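Local coordinates for ABC transporter, periplasmic solute-binding protein (Rhizobium meliloti, PDB 4WED) that probably serves as the periplasmic solute-binding component of an ABC transporter, a family 5 member thought to deliver peptides, nickel or related solutes for uptake, at residues Leu449-Ala463 and Thr474-Ile488. Residues are numbered along the deposited sequence; the frame is centred on the assembly and turned at random.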
ATOM      1  N   LEU A 449      11.574 -12.529  -2.833  1.00 66.32           N
ATOM      2  CA  LEU A 449      12.562 -11.934  -1.912  1.00 67.76           C
ATOM      3  C   LEU A 449      13.457 -12.975  -1.235  1.00 69.02           C
ATOM      4  O   LEU A 449      14.688 -12.874  -1.245  1.00 74.20           O
ATOM      5  CB  LEU A 449      11.821 -11.156  -0.824  1.00 63.18           C
ATOM      6  CG  LEU A 449      12.309  -9.787  -0.375  1.00 63.71           C
ATOM      7  CD1 LEU A 449      12.707  -8.878  -1.512  1.00 65.95           C
ATOM      8  CD2 LEU A 449      11.192  -9.154   0.454  1.00 61.76           C
ATOM      9  N   VAL A 450      12.834 -13.980  -0.659  1.00 70.09           N
ATOM     10  CA  VAL A 450      13.573 -14.968   0.085  1.00 77.52           C
ATOM     11  C   VAL A 450      12.776 -16.273   0.166  1.00 78.80           C
ATOM     12  O   VAL A 450      11.588 -16.255   0.450  1.00 78.61           O
ATOM     13  CB  VAL A 450      13.900 -14.409   1.485  1.00 74.90           C
ATOM     14  CG1 VAL A 450      12.655 -13.839   2.150  1.00 73.21           C
ATOM     15  CG2 VAL A 450      14.531 -15.480   2.357  1.00 80.51           C
ATOM     16  N   THR A 451      13.424 -17.395  -0.112  1.00 82.03           N
ATOM     17  CA  THR A 451      12.735 -18.691  -0.080  1.00 86.15           C
ATOM     18  C   THR A 451      13.505 -19.691   0.753  1.00 88.95           C
ATOM     19  O   THR A 451      14.529 -20.211   0.312  1.00 94.57           O
ATOM     20  CB  THR A 451      12.525 -19.277  -1.493  1.00 88.60           C
ATOM     21  OG1 THR A 451      13.744 -19.198  -2.256  1.00 87.49           O
ATOM     22  CG2 THR A 451      11.403 -18.521  -2.204  1.00 88.85           C
ATOM     23  N   ASP A 452      13.026 -19.933   1.968  1.00 86.57           N
ATOM     24  CA  ASP A 452      13.563 -21.006   2.803  1.00 83.93           C
ATOM     25  C   ASP A 452      12.401 -21.900   3.259  1.00 80.54           C
ATOM     26  O   ASP A 452      11.725 -21.628   4.258  1.00 74.89           O
ATOM     27  CB  ASP A 452      14.348 -20.439   3.980  1.00 82.73           C
ATOM     28  CG  ASP A 452      15.290 -21.462   4.611  1.00 88.96           C
ATOM     29  OD1 ASP A 452      15.211 -22.683   4.334  1.00 96.13           O
ATOM     30  OD2 ASP A 452      16.126 -21.038   5.418  1.00 90.07           O
ATOM     31  N   PRO A 453      12.143 -22.960   2.496  1.00 82.56           N
ATOM     32  CA  PRO A 453      11.090 -23.921   2.833  1.00 85.81           C
ATOM     33  C   PRO A 453      11.229 -24.524   4.222  1.00 83.99           C
ATOM     34  O   PRO A 453      10.242 -24.661   4.946  1.00 81.18           O
ATOM     35  CB  PRO A 453      11.271 -25.020   1.778  1.00 88.78           C
ATOM     36  CG  PRO A 453      11.829 -24.291   0.606  1.00 87.95           C
ATOM     37  CD  PRO A 453      12.764 -23.268   1.198  1.00 86.48           C
ATOM     38  N   VAL A 454      12.435 -24.893   4.608  1.00 84.35           N
ATOM     39  CA  VAL A 454      12.520 -25.622   5.859  1.00 87.58           C
ATOM     40  C   VAL A 454      12.354 -24.621   6.999  1.00 83.72           C
ATOM     41  O   VAL A 454      11.676 -24.918   7.974  1.00 80.95           O
ATOM     42  CB  VAL A 454      13.769 -26.532   5.994  1.00 89.80           C
ATOM     43  CG1 VAL A 454      13.957 -27.395   4.755  1.00 92.28           C
ATOM     44  CG2 VAL A 454      15.001 -25.711   6.266  1.00 92.60           C
ATOM     45  N   ASN A 455      12.904 -23.414   6.848  1.00 82.55           N
ATOM     46  CA  ASN A 455      12.993 -22.485   7.996  1.00 78.52           C
ATOM     47  C   ASN A 455      11.951 -21.406   8.074  1.00 73.63           C
ATOM     48  O   ASN A 455      11.471 -21.108   9.176  1.00 76.00           O
ATOM     49  CB  ASN A 455      14.367 -21.853   8.051  1.00 81.35           C
ATOM     50  CG  ASN A 455      15.452 -22.881   8.288  1.00 90.19           C
ATOM     51  OD1 ASN A 455      16.233 -23.204   7.385  1.00 98.55           O
ATOM     52  ND2 ASN A 455      15.479 -23.438   9.498  1.00 89.84           N
ATOM     53  N   LEU A 456      11.625 -20.795   6.933  1.00 66.13           N
ATOM     54  CA  LEU A 456      10.746 -19.640   6.925  1.00 62.63           C
ATOM     55  C   LEU A 456       9.283 -19.984   6.659  1.00 63.38           C
ATOM     56  O   LEU A 456       8.361 -19.397   7.256  1.00 63.85           O
ATOM     57  CB  LEU A 456      11.196 -18.669   5.855  1.00 64.72           C
ATOM     58  CG  LEU A 456      10.510 -17.302   5.844  1.00 65.72           C
ATOM     59  CD1 LEU A 456      10.577 -16.636   7.207  1.00 64.94           C
ATOM     60  CD2 LEU A 456      11.116 -16.378   4.785  1.00 66.96           C
ATOM     61  N   ASP A 457       9.056 -20.894   5.729  1.00 63.60           N
ATOM     62  CA  ASP A 457       7.691 -21.272   5.419  1.00 68.42           C
ATOM     63  C   ASP A 457       6.913 -21.594   6.680  1.00 69.32           C
ATOM     64  O   ASP A 457       5.869 -21.004   6.922  1.00 71.58           O
ATOM     65  CB  ASP A 457       7.647 -22.414   4.403  1.00 68.76           C
ATOM     66  CG  ASP A 457       7.950 -21.919   2.982  1.00 69.38           C
ATOM     67  OD1 ASP A 457       8.166 -20.672   2.765  1.00 65.49           O
ATOM     68  OD2 ASP A 457       7.987 -22.775   2.085  1.00 68.57           O
ATOM     69  N   PRO A 458       7.451 -22.462   7.520  1.00 70.87           N
ATOM     70  CA  PRO A 458       6.702 -22.803   8.721  1.00 72.91           C
ATOM     71  C   PRO A 458       6.278 -21.599   9.542  1.00 68.41           C
ATOM     72  O   PRO A 458       5.220 -21.585  10.134  1.00 70.25           O
ATOM     73  CB  PRO A 458       7.689 -23.676   9.501  1.00 75.86           C
ATOM     74  CG  PRO A 458       8.500 -24.329   8.450  1.00 77.69           C
ATOM     75  CD  PRO A 458       8.666 -23.285   7.381  1.00 76.23           C
ATOM     76  N   LEU A 459       7.104 -20.581   9.569  1.00 70.82           N
ATOM     77  CA  LEU A 459       6.832 -19.418  10.394  1.00 69.61           C
ATOM     78  C   LEU A 459       5.802 -18.564   9.703  1.00 66.96           C
ATOM     79  O   LEU A 459       4.907 -18.011  10.353  1.00 68.26           O
ATOM     80  CB  LEU A 459       8.113 -18.616  10.589  1.00 71.44           C
ATOM     81  CG  LEU A 459       9.277 -19.395  11.199  1.00 72.76           C
ATOM     82  CD1 LEU A 459      10.551 -18.544  11.098  1.00 74.04           C
ATOM     83  CD2 LEU A 459       8.948 -19.777  12.641  1.00 72.26           C
ATOM     84  N   ILE A 460       5.900 -18.463   8.384  1.00 64.13           N
ATOM     85  CA  ILE A 460       4.858 -17.722   7.641  1.00 63.83           C
ATOM     86  C   ILE A 460       3.496 -18.405   7.770  1.00 66.13           C
ATOM     87  O   ILE A 460       2.506 -17.734   8.103  1.00 65.29           O
ATOM     88  CB  ILE A 460       5.219 -17.487   6.157  1.00 64.76           C
ATOM     89  CG1 ILE A 460       6.494 -16.631   6.046  1.00 59.95           C
ATOM     90  CG2 ILE A 460       4.070 -16.779   5.428  1.00 63.67           C
ATOM     91  CD1 ILE A 460       7.057 -16.568   4.640  1.00 60.26           C
ATOM     92  N   ASN A 461       3.459 -19.732   7.551  1.00 68.81           N
ATOM     93  CA  ASN A 461       2.236 -20.546   7.715  1.00 70.31           C
ATOM     94  C   ASN A 461       1.586 -20.411   9.090  1.00 71.57           C
ATOM     95  O   ASN A 461       0.361 -20.321   9.226  1.00 72.74           O
ATOM     96  CB  ASN A 461       2.539 -22.023   7.443  1.00 73.48           C
ATOM     97  CG  ASN A 461       2.814 -22.309   5.962  1.00 78.28           C
ATOM     98  OD1 ASN A 461       2.267 -21.654   5.045  1.00 74.79           O
ATOM     99  ND2 ASN A 461       3.652 -23.307   5.718  1.00 80.68           N
ATOM    100  N   ALA A 462       2.416 -20.400  10.120  1.00 72.55           N
ATOM    101  CA  ALA A 462       1.909 -20.266  11.483  1.00 72.88           C
ATOM    102  C   ALA A 462       1.307 -18.875  11.639  1.00 69.13           C
ATOM    103  O   ALA A 462       0.217 -18.715  12.181  1.00 71.70           O
ATOM    104  CB  ALA A 462       3.019 -20.506  12.493  1.00 70.59           C
ATOM    105  N   ALA A 463       1.996 -17.866  11.133  1.00 64.52           N
ATOM    106  CA  ALA A 463       1.453 -16.504  11.185  1.00 60.92           C
ATOM    107  C   ALA A 463       0.126 -16.346  10.421  1.00 62.70           C
ATOM    108  O   ALA A 463      -0.785 -15.640  10.880  1.00 60.14           O
ATOM    109  CB  ALA A 463       2.464 -15.542  10.660  1.00 60.19           C
ATOM    110  N   THR A 474       3.094 -14.217  16.737  1.00 71.19           N
ATOM    111  CA  THR A 474       3.358 -15.272  15.747  1.00 73.35           C
ATOM    112  C   THR A 474       4.106 -14.615  14.579  1.00 69.46           C
ATOM    113  O   THR A 474       5.164 -15.096  14.144  1.00 66.25           O
ATOM    114  CB  THR A 474       2.089 -16.003  15.274  1.00 74.34           C
ATOM    115  OG1 THR A 474       1.350 -16.438  16.419  1.00 77.06           O
ATOM    116  CG2 THR A 474       2.451 -17.224  14.432  1.00 73.43           C
ATOM    117  N   ILE A 475       3.586 -13.490  14.116  1.00 64.18           N
ATOM    118  CA  ILE A 475       4.233 -12.800  13.011  1.00 63.04           C
ATOM    119  C   ILE A 475       5.598 -12.218  13.425  1.00 63.16           C
ATOM    120  O   ILE A 475       6.479 -12.088  12.584  1.00 59.42           O
ATOM    121  CB  ILE A 475       3.342 -11.712  12.410  1.00 59.14           C
ATOM    122  CG1 ILE A 475       3.721 -11.480  10.955  1.00 57.72           C
ATOM    123  CG2 ILE A 475       3.452 -10.425  13.217  1.00 59.06           C
ATOM    124  CD1 ILE A 475       2.696 -10.698  10.180  1.00 55.99           C
ATOM    125  N   GLN A 476       5.780 -11.918  14.715  1.00 62.55           N
ATOM    126  CA  GLN A 476       7.054 -11.379  15.165  1.00 61.15           C
ATOM    127  C   GLN A 476       8.187 -12.359  14.876  1.00 62.77           C
ATOM    128  O   GLN A 476       9.316 -11.962  14.660  1.00 62.01           O
ATOM    129  CB  GLN A 476       7.013 -11.041  16.656  1.00 59.13           C
ATOM    130  CG  GLN A 476       8.267 -10.340  17.169  1.00 59.25           C
ATOM    131  CD  GLN A 476       8.621  -9.093  16.377  1.00 58.23           C
ATOM    132  OE1 GLN A 476       7.816  -8.178  16.276  1.00 60.88           O
ATOM    133  NE2 GLN A 476       9.826  -9.063  15.790  1.00 57.37           N
ATOM    134  N   LYS A 477       7.867 -13.639  14.846  1.00 63.99           N
ATOM    135  CA  LYS A 477       8.862 -14.669  14.613  1.00 66.36           C
ATOM    136  C   LYS A 477       9.316 -14.685  13.162  1.00 63.72           C
ATOM    137  O   LYS A 477      10.480 -14.985  12.872  1.00 61.74           O
ATOM    138  CB  LYS A 477       8.328 -16.049  14.982  1.00 72.30           C
ATOM    139  CG  LYS A 477       7.803 -16.180  16.405  1.00 76.90           C
ATOM    140  CD  LYS A 477       7.333 -17.600  16.635  1.00 84.63           C
ATOM    141  CE  LYS A 477       8.523 -18.523  16.871  1.00 91.38           C
ATOM    142  NZ  LYS A 477       8.138 -19.952  16.741  1.00 98.21           N
ATOM    143  N   VAL A 478       8.412 -14.370  12.241  1.00 60.70           N
ATOM    144  CA  VAL A 478       8.848 -14.194  10.851  1.00 58.79           C
ATOM    145  C   VAL A 478       9.925 -13.090  10.808  1.00 55.60           C
ATOM    146  O   VAL A 478      11.005 -13.297  10.266  1.00 57.77           O
ATOM    147  CB  VAL A 478       7.672 -13.908   9.900  1.00 58.23           C
ATOM    148  CG1 VAL A 478       8.173 -13.587   8.481  1.00 57.90           C
ATOM    149  CG2 VAL A 478       6.737 -15.102   9.863  1.00 60.29           C
ATOM    150  N   TYR A 479       9.646 -11.960  11.444  1.00 52.50           N
ATOM    151  CA  TYR A 479      10.543 -10.778  11.393  1.00 53.56           C
ATOM    152  C   TYR A 479      11.869 -11.012  12.093  1.00 57.27           C
ATOM    153  O   TYR A 479      12.888 -10.491  11.637  1.00 56.40           O
ATOM    154  CB  TYR A 479       9.874  -9.577  12.039  1.00 51.74           C
ATOM    155  CG  TYR A 479       8.561  -9.168  11.453  1.00 50.50           C
ATOM    156  CD1 TYR A 479       8.367  -9.157  10.053  1.00 53.81           C
ATOM    157  CD2 TYR A 479       7.527  -8.720  12.262  1.00 50.79           C
ATOM    158  CE1 TYR A 479       7.178  -8.714   9.483  1.00 50.87           C
ATOM    159  CE2 TYR A 479       6.323  -8.296  11.708  1.00 50.96           C
ATOM    160  CZ  TYR A 479       6.159  -8.299  10.307  1.00 51.18           C
ATOM    161  OH  TYR A 479       4.993  -7.875   9.708  1.00 48.62           O
ATOM    162  N   ASP A 480      11.865 -11.811  13.178  1.00 59.67           N
ATOM    163  CA  ASP A 480      13.119 -12.161  13.887  1.00 63.01           C
ATOM    164  C   ASP A 480      13.977 -13.054  13.029  1.00 64.01           C
ATOM    165  O   ASP A 480      15.192 -12.899  12.955  1.00 64.91           O
ATOM    166  CB  ASP A 480      12.871 -12.891  15.197  1.00 65.46           C
ATOM    167  CG  ASP A 480      11.991 -12.111  16.168  1.00 68.97           C
ATOM    168  OD1 ASP A 480      11.862 -10.870  16.042  1.00 69.43           O
ATOM    169  OD2 ASP A 480      11.420 -12.760  17.084  1.00 76.18           O
ATOM    170  N   TRP A 481      13.341 -14.002  12.371  1.00 64.08           N
ATOM    171  CA  TRP A 481      14.079 -14.851  11.455  1.00 65.89           C
ATOM    172  C   TRP A 481      14.817 -14.033  10.396  1.00 62.58           C
ATOM    173  O   TRP A 481      16.027 -14.194  10.148  1.00 59.47           O
ATOM    174  CB  TRP A 481      13.136 -15.808  10.740  1.00 65.83           C
ATOM    175  CG  TRP A 481      13.878 -16.872  10.119  1.00 66.24           C
ATOM    176  CD1 TRP A 481      14.338 -17.986  10.724  1.00 68.26           C
ATOM    177  CD2 TRP A 481      14.354 -16.909   8.779  1.00 66.29           C
ATOM    178  NE1 TRP A 481      15.054 -18.743   9.837  1.00 70.30           N
ATOM    179  CE2 TRP A 481      15.070 -18.108   8.627  1.00 68.53           C
ATOM    180  CE3 TRP A 481      14.248 -16.046   7.688  1.00 66.92           C
ATOM    181  CZ2 TRP A 481      15.661 -18.485   7.418  1.00 69.72           C
ATOM    182  CZ3 TRP A 481      14.848 -16.420   6.475  1.00 65.77           C
ATOM    183  CH2 TRP A 481      15.545 -17.624   6.359  1.00 68.20           C
ATOM    184  N   LEU A 482      14.059 -13.170   9.755  1.00 60.60           N
ATOM    185  CA  LEU A 482      14.596 -12.407   8.640  1.00 62.83           C
ATOM    186  C   LEU A 482      15.780 -11.539   9.103  1.00 61.84           C
ATOM    187  O   LEU A 482      16.806 -11.473   8.433  1.00 62.23           O
ATOM    188  CB  LEU A 482      13.518 -11.504   8.034  1.00 59.77           C
ATOM    189  CG  LEU A 482      12.381 -12.173   7.280  1.00 59.17           C
ATOM    190  CD1 LEU A 482      11.190 -11.229   7.177  1.00 58.34           C
ATOM    191  CD2 LEU A 482      12.820 -12.597   5.884  1.00 60.07           C
ATOM    192  N   ARG A 483      15.571 -10.877  10.231  1.00 62.09           N
ATOM    193  CA  ARG A 483      16.541  -9.992  10.865  1.00 65.41           C
ATOM    194  C   ARG A 483      17.774 -10.731  11.408  1.00 64.79           C
ATOM    195  O   ARG A 483      18.883 -10.342  11.103  1.00 63.97           O
ATOM    196  CB  ARG A 483      15.869  -9.191  11.987  1.00 68.27           C
ATOM    197  CG  ARG A 483      16.804  -8.262  12.747  1.00 73.23           C
ATOM    198  CD  ARG A 483      16.064  -7.281  13.639  1.00 80.32           C
ATOM    199  NE  ARG A 483      16.838  -6.047  13.833  1.00 95.68           N
ATOM    200  CZ  ARG A 483      17.861  -5.898  14.686  1.00106.58           C
ATOM    201  NH1 ARG A 483      18.291  -6.906  15.464  1.00111.05           N
ATOM    202  NH2 ARG A 483      18.468  -4.717  14.766  1.00104.65           N
ATOM    203  N   ASP A 484      17.595 -11.795  12.178  1.00 65.51           N
ATOM    204  CA  ASP A 484      18.757 -12.532  12.689  1.00 66.82           C
ATOM    205  C   ASP A 484      19.528 -13.199  11.572  1.00 67.07           C
ATOM    206  O   ASP A 484      20.705 -13.374  11.690  1.00 67.47           O
ATOM    207  CB  ASP A 484      18.359 -13.587  13.702  1.00 69.29           C
ATOM    208  CG  ASP A 484      17.557 -13.012  14.849  1.00 72.54           C
ATOM    209  OD1 ASP A 484      17.633 -11.778  15.121  1.00 77.51           O
ATOM    210  OD2 ASP A 484      16.808 -13.790  15.453  1.00 70.77           O
ATOM    211  N   ASN A 485      18.875 -13.568  10.480  1.00 67.20           N
ATOM    212  CA  ASN A 485      19.568 -14.239   9.388  1.00 66.87           C
ATOM    213  C   ASN A 485      19.990 -13.289   8.276  1.00 67.66           C
ATOM    214  O   ASN A 485      20.646 -13.715   7.334  1.00 65.62           O
ATOM    215  CB  ASN A 485      18.691 -15.324   8.801  1.00 70.15           C
ATOM    216  CG  ASN A 485      18.468 -16.439   9.766  1.00 72.43           C
ATOM    217  OD1 ASN A 485      19.338 -17.255   9.938  1.00 76.31           O
ATOM    218  ND2 ASN A 485      17.316 -16.464  10.425  1.00 73.39           N
ATOM    219  N   ASP A 486      19.638 -12.005   8.411  1.00 68.76           N
ATOM    220  CA  ASP A 486      19.978 -10.971   7.437  1.00 68.27           C
ATOM    221  C   ASP A 486      19.518 -11.418   6.061  1.00 63.80           C
ATOM    222  O   ASP A 486      20.276 -11.420   5.107  1.00 62.16           O
ATOM    223  CB  ASP A 486      21.487 -10.682   7.462  1.00 72.21           C
ATOM    224  CG  ASP A 486      21.930  -9.978   8.751  1.00 78.90           C
ATOM    225  OD1 ASP A 486      21.642  -8.755   8.866  1.00 77.95           O
ATOM    226  OD2 ASP A 486      22.580 -10.639   9.626  1.00 79.87           O
ATOM    227  N   ALA A 487      18.258 -11.827   5.991  1.00 63.19           N
ATOM    228  CA  ALA A 487      17.739 -12.498   4.813  1.00 61.24           C
ATOM    229  C   ALA A 487      17.309 -11.526   3.755  1.00 59.10           C
ATOM    230  O   ALA A 487      17.273 -11.891   2.569  1.00 58.03           O
ATOM    231  CB  ALA A 487      16.582 -13.370   5.179  1.00 62.47           C
ATOM    232  N   ILE A 488      16.997 -10.304   4.187  1.00 56.72           N
ATOM    233  CA  ILE A 488      16.587  -9.221   3.299  1.00 59.68           C
ATOM    234  C   ILE A 488      17.277  -7.927   3.701  1.00 57.94           C
ATOM    235  O   ILE A 488      17.778  -7.842   4.807  1.00 57.57           O
ATOM    236  CB  ILE A 488      15.033  -9.008   3.321  1.00 61.19           C
ATOM    237  CG1 ILE A 488      14.511  -8.807   4.747  1.00 60.53           C
ATOM    238  CG2 ILE A 488      14.306 -10.181   2.648  1.00 64.12           C
ATOM    239  CD1 ILE A 488      13.153  -8.120   4.796  1.00 58.53           C
TER
HETATM  240  O   HOH W   1      16.673 -11.320   0.047  1.00 57.58           O
HETATM  241  O   HOH W   2       5.636 -17.562  13.182  1.00 57.91           O
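W481 and L459 lead an apolar packing of two consecutive near-antiparallel helices, 457-463 and 474-485, together with the residues leading into the first; the axes run 155° apart and come within 8.3 Å. V450, I460 and I475 also touch helix 430-437, while L449 and I488 reach strand 274-279, sheet neighbour of strand 488-500, into which the second helix leads. Where the helices lie closest, V478 sets CG2 3.5 Å from L459 O, and T474 lays CG2 3.4 Å from A463 N, while T474 OG1 turns to Q470 O. The W481 indole leaves its helix with CG anti to the backbone N (chi1 -165°), which carries the ring across to 450-456. L459 CD1 lies 3.8 Å from W481 CB. L456 comes over one face, its CD1 3.7 Å from W481 CE3; on the opposite face lies the N485 amide, held there by a hydrogen bond from N485 ND2 to W481 O (2.6 Å). D452 OD2 stands 3.3 Å from W481 CZ2, at the C-H rim near the ring plane, the carboxylate turned 66° from the indole. Shortening W481 to an alanine would probably leave L456 and the N485 amide without the ring between them and open a gap beside L459 CD1. V450 CG1 meets L482 CD2 and I488 CG2, its CG2 A487 CB. Apolar side chains thus hold the segments, and two carbonyl-bridging waters, L449 O to A487 O and L459 O to T474 O, replace direct polar bonds.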